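Local coordinates for protein ochratoxinase (Aspergillus niger, PDB 4C65) that hydrolyses the amide bond of ochratoxin A to release L-phenylalanine, acting as a zinc-dependent carboxypeptidase of the amidohydrolase superfamily, at residues E159-M167 with G177-E187; Y79-A87 with G148-P156. One frame throughout, in Å; residues are numbered along the deposited sequence.

How the interactions relate
Interactions 1 and 2 lie side by side, their centres about 13 Å apart. Both are largely buried, but interaction 1 has no exposed residue among those that touch, whereas Y82 of interaction 2 is exposed. Helix 157-164 belongs to both neighbourhoods: in interaction 1 its last turn packs on strand 179-181, while in interaction 2 the loop leading to it, 148-156, meets helix 83-87 and the turn before it. L86 rests on Y164, and L155 on V160, so the two contacts share one apolar layer. Interaction 1 has a direct backbone hydrogen bond and a water held by three protein atoms; interaction 2 has apolar packing, a tyrosine edge against a carbonyl, and a bridging water, with H149 stacked on the zinc ligand H245.

Interaction 1: E159-M167 with G177-E187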
ATOM      1  N   GLU A 159      -6.737  -4.442  11.607  1.00 18.62           N
ATOM      2  CA  GLU A 159      -5.545  -4.797  12.372  1.00 18.46           C
ATOM      3  C   GLU A 159      -5.338  -6.296  12.409  1.00 17.55           C
ATOM      4  O   GLU A 159      -4.217  -6.772  12.228  1.00 17.55           O
ATOM      5  CB  GLU A 159      -5.629  -4.255  13.804  1.00 19.04           C
ATOM      6  CG  GLU A 159      -5.418  -2.746  13.922  1.00 19.69           C
ATOM      7  CD  GLU A 159      -6.570  -1.895  13.377  1.00 20.67           C
ATOM      8  OE1 GLU A 159      -7.640  -2.456  13.050  1.00 20.58           O
ATOM      9  OE2 GLU A 159      -6.418  -0.636  13.327  1.00 21.55           O
ATOM     10  N   VAL A 160      -6.407  -7.041  12.661  1.00 17.11           N
ATOM     11  CA  VAL A 160      -6.308  -8.507  12.768  1.00 16.64           C
ATOM     12  C   VAL A 160      -5.993  -9.161  11.410  1.00 16.22           C
ATOM     13  O   VAL A 160      -5.071  -9.938  11.320  1.00 15.67           O
ATOM     14  CB  VAL A 160      -7.567  -9.133  13.383  1.00 16.69           C
ATOM     15  CG1 VAL A 160      -7.438 -10.644  13.441  1.00 16.17           C
ATOM     16  CG2 VAL A 160      -7.795  -8.553  14.775  1.00 17.05           C
ATOM     17  N   LEU A 161      -6.698  -8.775  10.358  1.00 16.56           N
ATOM     18  CA  LEU A 161      -6.405  -9.304   9.053  1.00 16.63           C
ATOM     19  C   LEU A 161      -5.132  -8.769   8.406  1.00 16.11           C
ATOM     20  O   LEU A 161      -4.520  -9.471   7.596  1.00 15.98           O
ATOM     21  CB  LEU A 161      -7.582  -9.121   8.117  1.00 17.70           C
ATOM     22  CG  LEU A 161      -8.551 -10.301   8.180  1.00 18.22           C
ATOM     23  CD1 LEU A 161      -9.559 -10.153   9.317  1.00 19.07           C
ATOM     24  CD2 LEU A 161      -9.283 -10.378   6.857  1.00 18.91           C
ATOM     25  N   GLY A 162      -4.695  -7.570   8.783  1.00 16.01           N
ATOM     26  CA  GLY A 162      -3.388  -7.074   8.380  1.00 15.68           C
ATOM     27  C   GLY A 162      -2.284  -7.910   8.984  1.00 15.22           C
ATOM     28  O   GLY A 162      -1.308  -8.203   8.316  1.00 15.12           O
ATOM     29  N   SER A 163      -2.443  -8.286  10.246  1.00 15.24           N
ATOM     30  CA  SER A 163      -1.496  -9.174  10.909  1.00 15.03           C
ATOM     31  C   SER A 163      -1.550 -10.630  10.406  1.00 15.30           C
ATOM     32  O   SER A 163      -0.522 -11.226  10.144  1.00 15.11           O
ATOM     33  CB  SER A 163      -1.720  -9.173  12.415  1.00 15.11           C
ATOM     34  OG  SER A 163      -1.295  -7.961  13.011  1.00 15.41           O
ATOM     35  N   TYR A 164      -2.736 -11.208  10.277  1.00 16.04           N
ATOM     36  CA  TYR A 164      -2.854 -12.656  10.120  1.00 16.27           C
ATOM     37  C   TYR A 164      -3.495 -13.142   8.852  1.00 16.24           C
ATOM     38  O   TYR A 164      -3.608 -14.340   8.654  1.00 16.16           O
ATOM     39  CB  TYR A 164      -3.620 -13.217  11.307  1.00 17.06           C
ATOM     40  CG  TYR A 164      -2.965 -12.949  12.634  1.00 18.06           C
ATOM     41  CD1 TYR A 164      -1.610 -13.101  12.801  1.00 18.62           C
ATOM     42  CD2 TYR A 164      -3.710 -12.574  13.739  1.00 19.35           C
ATOM     43  CE1 TYR A 164      -1.007 -12.886  14.037  1.00 20.22           C
ATOM     44  CE2 TYR A 164      -3.120 -12.332  14.980  1.00 20.28           C
ATOM     45  CZ  TYR A 164      -1.770 -12.505  15.126  1.00 20.68           C
ATOM     46  OH  TYR A 164      -1.152 -12.277  16.330  1.00 22.60           O
ATOM     47  N   GLY A 165      -3.942 -12.231   8.001  1.00 16.72           N
ATOM     48  CA  GLY A 165      -4.598 -12.596   6.752  1.00 17.01           C
ATOM     49  C   GLY A 165      -3.587 -13.139   5.774  1.00 17.04           C
ATOM     50  O   GLY A 165      -2.380 -13.007   5.985  1.00 17.48           O
ATOM     51  N   VAL A 166      -4.084 -13.706   4.686  1.00 17.21           N
ATOM     52  CA  VAL A 166      -3.234 -14.330   3.671  1.00 17.44           C
ATOM     53  C   VAL A 166      -3.189 -13.507   2.387  1.00 18.42           C
ATOM     54  O   VAL A 166      -2.680 -13.977   1.366  1.00 18.07           O
ATOM     55  CB  VAL A 166      -3.663 -15.786   3.355  1.00 17.04           C
ATOM     56  CG1 VAL A 166      -3.685 -16.620   4.627  1.00 16.60           C
ATOM     57  CG2 VAL A 166      -5.022 -15.845   2.640  1.00 17.75           C
ATOM     58  N   MET A 167      -3.754 -12.306   2.434  1.00 19.63           N
ATOM     59  CA  MET A 167      -3.591 -11.317   1.363  1.00 21.41           C
ATOM     60  C   MET A 167      -2.496 -10.322   1.792  1.00 21.49           C
ATOM     61  O   MET A 167      -2.070 -10.315   2.968  1.00 21.15           O
ATOM     62  CB  MET A 167      -4.909 -10.553   1.136  1.00 22.96           C
ATOM     63  CG  MET A 167      -5.262  -9.543   2.255  1.00 24.22           C
ATOM     64  SD  MET A 167      -5.783 -10.279   3.851  1.00 26.42           S
ATOM     65  CE  MET A 167      -7.415 -10.866   3.401  1.00 27.33           C
ATOM     66  N   GLY A 177       2.532 -16.197  12.211  1.00 14.91           N
ATOM     67  CA  GLY A 177       2.053 -15.882  13.550  1.00 14.98           C
ATOM     68  C   GLY A 177       1.330 -17.055  14.182  1.00 14.82           C
ATOM     69  O   GLY A 177       1.298 -18.141  13.640  1.00 14.19           O
ATOM     70  N   PRO A 178       0.700 -16.821  15.327  1.00 15.66           N
ATOM     71  CA  PRO A 178      -0.015 -17.882  16.000  1.00 15.83           C
ATOM     72  C   PRO A 178      -1.355 -18.193  15.374  1.00 15.89           C
ATOM     73  O   PRO A 178      -1.939 -19.231  15.639  1.00 15.74           O
ATOM     74  CB  PRO A 178      -0.204 -17.350  17.415  1.00 16.06           C
ATOM     75  CG  PRO A 178      -0.039 -15.891  17.353  1.00 16.38           C
ATOM     76  CD  PRO A 178       0.715 -15.561  16.095  1.00 16.33           C
ATOM     77  N   LEU A 179      -1.809 -17.302  14.529  1.00 16.29           N
ATOM     78  CA  LEU A 179      -3.085 -17.418  13.936  1.00 17.41           C
ATOM     79  C   LEU A 179      -3.112 -16.981  12.492  1.00 16.87           C
ATOM     80  O   LEU A 179      -2.362 -16.118  12.069  1.00 15.94           O
ATOM     81  CB  LEU A 179      -4.059 -16.611  14.786  1.00 19.23           C
ATOM     82  CG  LEU A 179      -5.328 -16.179  14.025  1.00 21.73           C
ATOM     83  CD1 LEU A 179      -6.359 -17.302  14.203  1.00 22.43           C
ATOM     84  CD2 LEU A 179      -5.871 -14.802  14.436  1.00 22.12           C
ATOM     85  N   CYS A 180      -4.002 -17.610  11.741  1.00 16.57           N
ATOM     86  CA  CYS A 180      -4.133 -17.311  10.346  1.00 16.76           C
ATOM     87  C   CYS A 180      -5.609 -17.194  10.019  1.00 16.47           C
ATOM     88  O   CYS A 180      -6.361 -18.149  10.188  1.00 16.13           O
ATOM     89  CB  CYS A 180      -3.463 -18.396   9.522  1.00 17.16           C
ATOM     90  SG  CYS A 180      -3.535 -18.092   7.748  1.00 19.85           S
ATOM     91  N   ILE A 181      -6.020 -16.025   9.518  1.00 15.96           N
ATOM     92  CA  ILE A 181      -7.389 -15.785   9.090  1.00 15.60           C
ATOM     93  C   ILE A 181      -7.498 -15.924   7.579  1.00 15.32           C
ATOM     94  O   ILE A 181      -6.757 -15.289   6.812  1.00 15.26           O
ATOM     95  CB  ILE A 181      -7.860 -14.367   9.476  1.00 15.75           C
ATOM     96  CG1 ILE A 181      -7.604 -14.038  10.945  1.00 15.89           C
ATOM     97  CG2 ILE A 181      -9.268 -14.152   8.983  1.00 15.93           C
ATOM     98  CD1 ILE A 181      -8.566 -14.515  11.941  1.00 16.28           C
ATOM     99  N   ALA A 182      -8.441 -16.745   7.140  1.00 15.01           N
ATOM    100  CA  ALA A 182      -8.641 -16.965   5.719  1.00 15.04           C
ATOM    101  C   ALA A 182     -10.121 -17.185   5.450  1.00 15.30           C
ATOM    102  O   ALA A 182     -10.785 -17.907   6.194  1.00 15.66           O
ATOM    103  CB  ALA A 182      -7.816 -18.165   5.232  1.00 14.54           C
ATOM    104  N   ASP A 183     -10.615 -16.603   4.363  1.00 15.18           N
ATOM    105  CA  ASP A 183     -12.004 -16.723   4.003  1.00 15.56           C
ATOM    106  C   ASP A 183     -12.146 -17.136   2.543  1.00 15.50           C
ATOM    107  O   ASP A 183     -11.705 -16.423   1.637  1.00 15.26           O
ATOM    108  CB  ASP A 183     -12.721 -15.399   4.221  1.00 16.08           C
ATOM    109  CG  ASP A 183     -12.727 -14.970   5.671  1.00 16.25           C
ATOM    110  OD1 ASP A 183     -13.312 -15.677   6.516  1.00 16.44           O
ATOM    111  OD2 ASP A 183     -12.098 -13.935   5.977  1.00 16.31           O
ATOM    112  N   GLY A 184     -12.797 -18.274   2.322  1.00 15.46           N
ATOM    113  CA  GLY A 184     -13.009 -18.780   0.978  1.00 15.79           C
ATOM    114  C   GLY A 184     -11.973 -19.807   0.564  1.00 15.63           C
ATOM    115  O   GLY A 184     -10.879 -19.862   1.109  1.00 15.51           O
ATOM    116  N   VAL A 185     -12.357 -20.648  -0.389  1.00 15.92           N
ATOM    117  CA  VAL A 185     -11.522 -21.712  -0.896  1.00 15.81           C
ATOM    118  C   VAL A 185     -10.139 -21.220  -1.337  1.00 15.60           C
ATOM    119  O   VAL A 185      -9.151 -21.900  -1.107  1.00 15.37           O
ATOM    120  CB  VAL A 185     -12.241 -22.426  -2.061  1.00 16.22           C
ATOM    121  CG1 VAL A 185     -11.268 -23.182  -2.951  1.00 16.20           C
ATOM    122  CG2 VAL A 185     -13.309 -23.367  -1.507  1.00 16.55           C
ATOM    123  N   GLU A 186     -10.078 -20.079  -2.013  1.00 15.96           N
ATOM    124  CA  GLU A 186      -8.812 -19.584  -2.544  1.00 16.08           C
ATOM    125  C   GLU A 186      -7.874 -19.280  -1.391  1.00 15.48           C
ATOM    126  O   GLU A 186      -6.747 -19.757  -1.353  1.00 15.25           O
ATOM    127  CB  GLU A 186      -9.002 -18.333  -3.421  1.00 16.71           C
ATOM    128  CG  GLU A 186      -9.967 -18.499  -4.593  1.00 17.48           C
ATOM    129  CD  GLU A 186      -9.612 -19.678  -5.496  1.00 17.86           C
ATOM    130  OE1 GLU A 186      -8.591 -19.604  -6.221  1.00 17.85           O
ATOM    131  OE2 GLU A 186     -10.365 -20.672  -5.493  1.00 18.20           O
ATOM    132  N   GLU A 187      -8.346 -18.480  -0.448  1.00 15.25           N
ATOM    133  CA  GLU A 187      -7.504 -18.065   0.664  1.00 14.92           C
ATOM    134  C   GLU A 187      -7.101 -19.236   1.547  1.00 14.60           C
ATOM    135  O   GLU A 187      -5.979 -19.254   2.072  1.00 14.54           O
ATOM    136  CB  GLU A 187      -8.181 -16.974   1.507  1.00 14.89           C
ATOM    137  CG  GLU A 187      -8.214 -15.614   0.824  1.00 15.02           C
ATOM    138  CD  GLU A 187      -8.685 -14.492   1.738  1.00 15.15           C
ATOM    139  OE1 GLU A 187      -8.876 -14.693   2.968  1.00 14.98           O
ATOM    140  OE2 GLU A 187      -8.869 -13.381   1.220  1.00 15.48           O
TER
HETATM  141  O   HOH W   1      -6.782 -13.617   4.635  1.00 12.90           O
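Y164 meets 177-187 with both its ring and its backbone. With CG anti to the carbonyl carbon (chi1 -60°), the ring is placed against L179 and beside P178: L179 CB lies off-centre over one face, with S163 CB over the other, and P178 CD comes within 3.8 Å of Y164 CE1. The backbone of the same residue accepts the direct hydrogen bond of the contact, I181 N donating to Y164 O over 3.1 Å from well above the carbonyl plane (55°). On the side of the helix, I181 CG2 packs across L161 CG at 4.0 Å, the two chains crossing at about a right angle.

Beyond the helix end, V166 forks between two elements: its CG1 touches C180 SG at 3.5 Å and its CG2 packs on E187 CB at 3.5 Å. A water accepts from V166 N at 2.7 Å and donates to I181 O and E187 OE1, bridging the loop after the helix to the strand and to helix 185-198. E187 OE1 also takes D183 N at 2.9 Å, which fixes its carboxylate, and E187 OE2 forms a salt bridge to R190 of a second subunit. The bent chain of M167 brings its CE beside that carboxylate.

Strand 179-181 pairs in parallel with 142-144, so helix 157-164 is the connection of a beta-alpha-beta crossover, the repeating topology of the TIM barrel.

Interaction 2: Y79-A87 with G148-P156; sequences YNDYTSGLA and GHGDIFALP
I152 and Y82 both carry their gamma carbon, CG1 and CG respectively, anti to the carbonyl carbon: the I152 torsion (chi1 -57°) turns CG1 onto Y82 CB at 3.7 Å, and that of Y82 (chi1 -76°) sends the tyrosine ring toward H149 O. The ring presents its edge to the backbone there, with H149 O in its plane, 3.3 Å from Y82 CE2, and Y82 OH reaches the H149 imidazole obliquely. I152 CD1 passes Y82 O at 3.4 Å and reaches L86 CB, while L86 CD1 meets L155 CD1 at 3.9 Å.

Alongside, D81 OD1 accepts from both T83 N (2.8 Å) and T83 OG1 (2.6 Å), a capping arrangement in the turn leading into helix 83-87 that holds the carboxylate. A water donates to D81 OD2 and accepts from A154 N; D81 OD2 is also hydrogen-bonded to Y78 OH of a third subunit. D151 OD1 forms a salt bridge with R197 of a second subunit.

The contact joins helix 83-87 and the residues before it to the loop between strand 142-144 and helix 157-164, where H149 stacks on the zinc ligand H245, beside the metal site of the amidohydrolase fold.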
ATOM      1  N   TYR A  79      -2.055  -8.196  28.097  1.00 35.19           N
ATOM      2  CA  TYR A  79      -3.436  -8.380  27.661  1.00 35.47           C
ATOM      3  C   TYR A  79      -3.944  -9.761  28.095  1.00 35.12           C
ATOM      4  O   TYR A  79      -3.234 -10.758  27.999  1.00 34.01           O
ATOM      5  CB  TYR A  79      -3.557  -8.268  26.143  1.00 34.04           C
ATOM      6  CG  TYR A  79      -3.227  -6.914  25.599  1.00 33.99           C
ATOM      7  CD1 TYR A  79      -4.086  -5.847  25.786  1.00 35.43           C
ATOM      8  CD2 TYR A  79      -2.068  -6.703  24.869  1.00 32.79           C
ATOM      9  CE1 TYR A  79      -3.800  -4.606  25.273  1.00 35.83           C
ATOM     10  CE2 TYR A  79      -1.771  -5.456  24.355  1.00 33.32           C
ATOM     11  CZ  TYR A  79      -2.642  -4.417  24.561  1.00 34.94           C
ATOM     12  OH  TYR A  79      -2.364  -3.177  24.041  1.00 35.91           O
ATOM     13  N   ASN A  80      -5.209  -9.818  28.509  1.00 36.72           N
ATOM     14  CA  ASN A  80      -5.802 -11.055  29.017  1.00 36.73           C
ATOM     15  C   ASN A  80      -6.525 -11.910  27.977  1.00 35.80           C
ATOM     16  O   ASN A  80      -6.836 -13.043  28.271  1.00 36.30           O
ATOM     17  CB  ASN A  80      -6.716 -10.726  30.195  1.00 38.54           C
ATOM     18  CG  ASN A  80      -5.932 -10.314  31.439  1.00 39.22           C
ATOM     19  OD1 ASN A  80      -4.786 -10.707  31.640  1.00 37.34           O
ATOM     20  ND2 ASN A  80      -6.558  -9.511  32.270  1.00 41.65           N
ATOM     21  N   ASP A  81      -6.765 -11.382  26.772  1.00 35.35           N
ATOM     22  CA  ASP A  81      -7.339 -12.168  25.683  1.00 34.63           C
ATOM     23  C   ASP A  81      -6.306 -12.427  24.567  1.00 33.41           C
ATOM     24  O   ASP A  81      -5.099 -12.283  24.781  1.00 32.37           O
ATOM     25  CB  ASP A  81      -8.602 -11.485  25.144  1.00 36.22           C
ATOM     26  CG  ASP A  81      -8.313 -10.172  24.437  1.00 36.72           C
ATOM     27  OD1 ASP A  81      -7.134  -9.796  24.274  1.00 35.65           O
ATOM     28  OD2 ASP A  81      -9.277  -9.503  24.042  1.00 38.39           O
ATOM     29  N   TYR A  82      -6.777 -12.801  23.375  1.00 33.79           N
ATOM     30  CA  TYR A  82      -5.892 -13.082  22.244  1.00 32.68           C
ATOM     31  C   TYR A  82      -5.121 -11.864  21.710  1.00 31.32           C
ATOM     32  O   TYR A  82      -4.270 -12.009  20.819  1.00 30.53           O
ATOM     33  CB  TYR A  82      -6.681 -13.742  21.103  1.00 34.43           C
ATOM     34  CG  TYR A  82      -7.034 -15.200  21.305  1.00 36.00           C
ATOM     35  CD1 TYR A  82      -6.368 -15.994  22.255  1.00 36.00           C
ATOM     36  CD2 TYR A  82      -8.004 -15.817  20.483  1.00 38.95           C
ATOM     37  CE1 TYR A  82      -6.676 -17.341  22.400  1.00 36.23           C
ATOM     38  CE2 TYR A  82      -8.310 -17.172  20.618  1.00 38.89           C
ATOM     39  CZ  TYR A  82      -7.652 -17.925  21.578  1.00 38.15           C
ATOM     40  OH  TYR A  82      -7.966 -19.259  21.713  1.00 39.49           O
ATOM     41  N   THR A  83      -5.396 -10.672  22.251  1.00 30.97           N
ATOM     42  CA  THR A  83      -4.638  -9.480  21.902  1.00 30.28           C
ATOM     43  C   THR A  83      -3.154  -9.674  22.213  1.00 28.87           C
ATOM     44  O   THR A  83      -2.313  -9.105  21.534  1.00 27.78           O
ATOM     45  CB  THR A  83      -5.183  -8.211  22.611  1.00 31.70           C
ATOM     46  OG1 THR A  83      -6.591  -8.088  22.356  1.00 33.04           O
ATOM     47  CG2 THR A  83      -4.492  -6.957  22.112  1.00 31.97           C
ATOM     48  N   SER A  84      -2.829 -10.466  23.250  1.00 28.12           N
ATOM     49  CA  SER A  84      -1.435 -10.634  23.642  1.00 27.10           C
ATOM     50  C   SER A  84      -0.676 -11.401  22.586  1.00 25.65           C
ATOM     51  O   SER A  84       0.514 -11.206  22.407  1.00 25.34           O
ATOM     52  CB  SER A  84      -1.296 -11.302  25.025  1.00 26.97           C
ATOM     53  OG  SER A  84      -1.828 -12.604  25.034  1.00 26.27           O
ATOM     54  N   GLY A  85      -1.363 -12.260  21.867  1.00 17.74           N
ATOM     55  CA  GLY A  85      -0.726 -13.020  20.784  1.00 17.83           C
ATOM     56  C   GLY A  85      -0.231 -12.083  19.704  1.00 18.02           C
ATOM     57  O   GLY A  85       0.808 -12.323  19.107  1.00 18.75           O
ATOM     58  N   LEU A  86      -1.001 -11.027  19.436  1.00 18.12           N
ATOM     59  CA  LEU A  86      -0.653 -10.051  18.411  1.00 17.96           C
ATOM     60  C   LEU A  86       0.385  -9.073  18.936  1.00 17.90           C
ATOM     61  O   LEU A  86       1.332  -8.742  18.237  1.00 17.28           O
ATOM     62  CB  LEU A  86      -1.896  -9.306  17.948  1.00 18.49           C
ATOM     63  CG  LEU A  86      -1.746  -8.290  16.824  1.00 18.79           C
ATOM     64  CD1 LEU A  86      -3.012  -8.225  15.993  1.00 19.19           C
ATOM     65  CD2 LEU A  86      -1.401  -6.900  17.325  1.00 19.56           C
ATOM     66  N   ALA A  87       0.190  -8.622  20.169  1.00 17.68           N
ATOM     67  CA  ALA A  87       0.990  -7.562  20.717  1.00 17.51           C
ATOM     68  C   ALA A  87       2.374  -8.031  21.201  1.00 17.13           C
ATOM     69  O   ALA A  87       3.322  -7.265  21.145  1.00 17.74           O
ATOM     70  CB  ALA A  87       0.240  -6.895  21.846  1.00 17.97           C
ATOM     71  N   GLY A 148     -14.227 -15.995  13.442  1.00 16.81           N
ATOM     72  CA  GLY A 148     -14.091 -17.345  14.002  1.00 16.70           C
ATOM     73  C   GLY A 148     -13.344 -17.321  15.314  1.00 16.66           C
ATOM     74  O   GLY A 148     -13.044 -16.262  15.852  1.00 16.54           O
ATOM     75  N   HIS A 149     -13.063 -18.494  15.836  1.00 17.11           N
ATOM     76  CA  HIS A 149     -12.505 -18.605  17.168  1.00 18.26           C
ATOM     77  C   HIS A 149     -11.083 -18.099  17.247  1.00 18.64           C
ATOM     78  O   HIS A 149     -10.634 -17.675  18.291  1.00 18.89           O
ATOM     79  CB  HIS A 149     -12.586 -20.041  17.664  1.00 18.98           C
ATOM     80  CG  HIS A 149     -12.025 -20.235  19.035  1.00 19.54           C
ATOM     81  ND1 HIS A 149     -12.359 -19.417  20.096  1.00 20.03           N
ATOM     82  CD2 HIS A 149     -11.172 -21.161  19.528  1.00 19.06           C
ATOM     83  CE1 HIS A 149     -11.735 -19.827  21.183  1.00 19.40           C
ATOM     84  NE2 HIS A 149     -10.998 -20.870  20.861  1.00 19.43           N
ATOM     85  N   GLY A 150     -10.390 -18.099  16.123  1.00 19.02           N
ATOM     86  CA  GLY A 150      -9.093 -17.467  16.056  1.00 18.37           C
ATOM     87  C   GLY A 150      -9.109 -15.951  15.919  1.00 18.76           C
ATOM     88  O   GLY A 150      -8.065 -15.327  16.099  1.00 18.81           O
ATOM     89  N   ASP A 151     -10.251 -15.342  15.617  1.00 18.11           N
ATOM     90  CA  ASP A 151     -10.281 -13.892  15.436  1.00 18.12           C
ATOM     91  C   ASP A 151     -10.150 -13.167  16.795  1.00 18.19           C
ATOM     92  O   ASP A 151     -10.555 -13.697  17.826  1.00 18.62           O
ATOM     93  CB  ASP A 151     -11.555 -13.498  14.705  1.00 18.31           C
ATOM     94  CG  ASP A 151     -11.459 -12.158  14.023  1.00 18.45           C
ATOM     95  OD1 ASP A 151     -10.548 -11.349  14.352  1.00 18.24           O
ATOM     96  OD2 ASP A 151     -12.333 -11.871  13.166  1.00 18.63           O
ATOM     97  N   ILE A 152      -9.520 -11.997  16.805  1.00 18.04           N
ATOM     98  CA  ILE A 152      -9.403 -11.171  18.013  1.00 18.30           C
ATOM     99  C   ILE A 152     -10.490 -10.105  17.951  1.00 18.51           C
ATOM    100  O   ILE A 152     -10.304  -9.028  17.417  1.00 19.12           O
ATOM    101  CB  ILE A 152      -8.030 -10.502  18.141  1.00 18.22           C
ATOM    102  CG1 ILE A 152      -6.942 -11.554  18.125  1.00 18.12           C
ATOM    103  CG2 ILE A 152      -7.948  -9.715  19.447  1.00 18.58           C
ATOM    104  CD1 ILE A 152      -5.555 -11.014  17.831  1.00 18.27           C
ATOM    105  N   PHE A 153     -11.641 -10.426  18.499  1.00 18.59           N
ATOM    106  CA  PHE A 153     -12.838  -9.599  18.349  1.00 18.84           C
ATOM    107  C   PHE A 153     -12.715  -8.231  18.964  1.00 19.07           C
ATOM    108  O   PHE A 153     -13.359  -7.306  18.513  1.00 19.40           O
ATOM    109  CB  PHE A 153     -14.042 -10.300  18.953  1.00 19.18           C
ATOM    110  CG  PHE A 153     -14.549 -11.432  18.125  1.00 19.00           C
ATOM    111  CD1 PHE A 153     -13.953 -12.673  18.175  1.00 18.34           C
ATOM    112  CD2 PHE A 153     -15.657 -11.268  17.314  1.00 19.61           C
ATOM    113  CE1 PHE A 153     -14.436 -13.732  17.417  1.00 18.15           C
ATOM    114  CE2 PHE A 153     -16.143 -12.331  16.566  1.00 19.43           C
ATOM    115  CZ  PHE A 153     -15.518 -13.555  16.607  1.00 18.45           C
ATOM    116  N   ALA A 154     -11.893  -8.087  19.990  1.00 18.97           N
ATOM    117  CA  ALA A 154     -11.723  -6.780  20.636  1.00 19.63           C
ATOM    118  C   ALA A 154     -10.940  -5.775  19.804  1.00 19.64           C
ATOM    119  O   ALA A 154     -11.006  -4.577  20.079  1.00 20.73           O
ATOM    120  CB  ALA A 154     -11.077  -6.930  21.989  1.00 19.59           C
ATOM    121  N   LEU A 155     -10.197  -6.254  18.809  1.00 18.86           N
ATOM    122  CA  LEU A 155      -9.476  -5.374  17.901  1.00 18.54           C
ATOM    123  C   LEU A 155     -10.297  -5.131  16.630  1.00 18.57           C
ATOM    124  O   LEU A 155     -11.058  -5.998  16.223  1.00 18.52           O
ATOM    125  CB  LEU A 155      -8.118  -5.982  17.545  1.00 17.71           C
ATOM    126  CG  LEU A 155      -7.064  -5.905  18.633  1.00 17.61           C
ATOM    127  CD1 LEU A 155      -5.799  -6.540  18.113  1.00 16.99           C
ATOM    128  CD2 LEU A 155      -6.808  -4.463  19.069  1.00 18.10           C
ATOM    129  N   PRO A 156     -10.119  -3.981  15.979  1.00 18.76           N
ATOM    130  CA  PRO A 156     -10.811  -3.802  14.731  1.00 18.97           C
ATOM    131  C   PRO A 156     -10.273  -4.749  13.676  1.00 18.59           C
ATOM    132  O   PRO A 156      -9.147  -5.262  13.791  1.00 18.15           O
ATOM    133  CB  PRO A 156     -10.542  -2.351  14.370  1.00 19.42           C
ATOM    134  CG  PRO A 156     -10.021  -1.701  15.602  1.00 19.68           C
ATOM    135  CD  PRO A 156      -9.361  -2.783  16.371  1.00 19.14           C
TER
HETATM  136  O   HOH W   2     -10.762 -10.116  21.747  1.00 13.70           O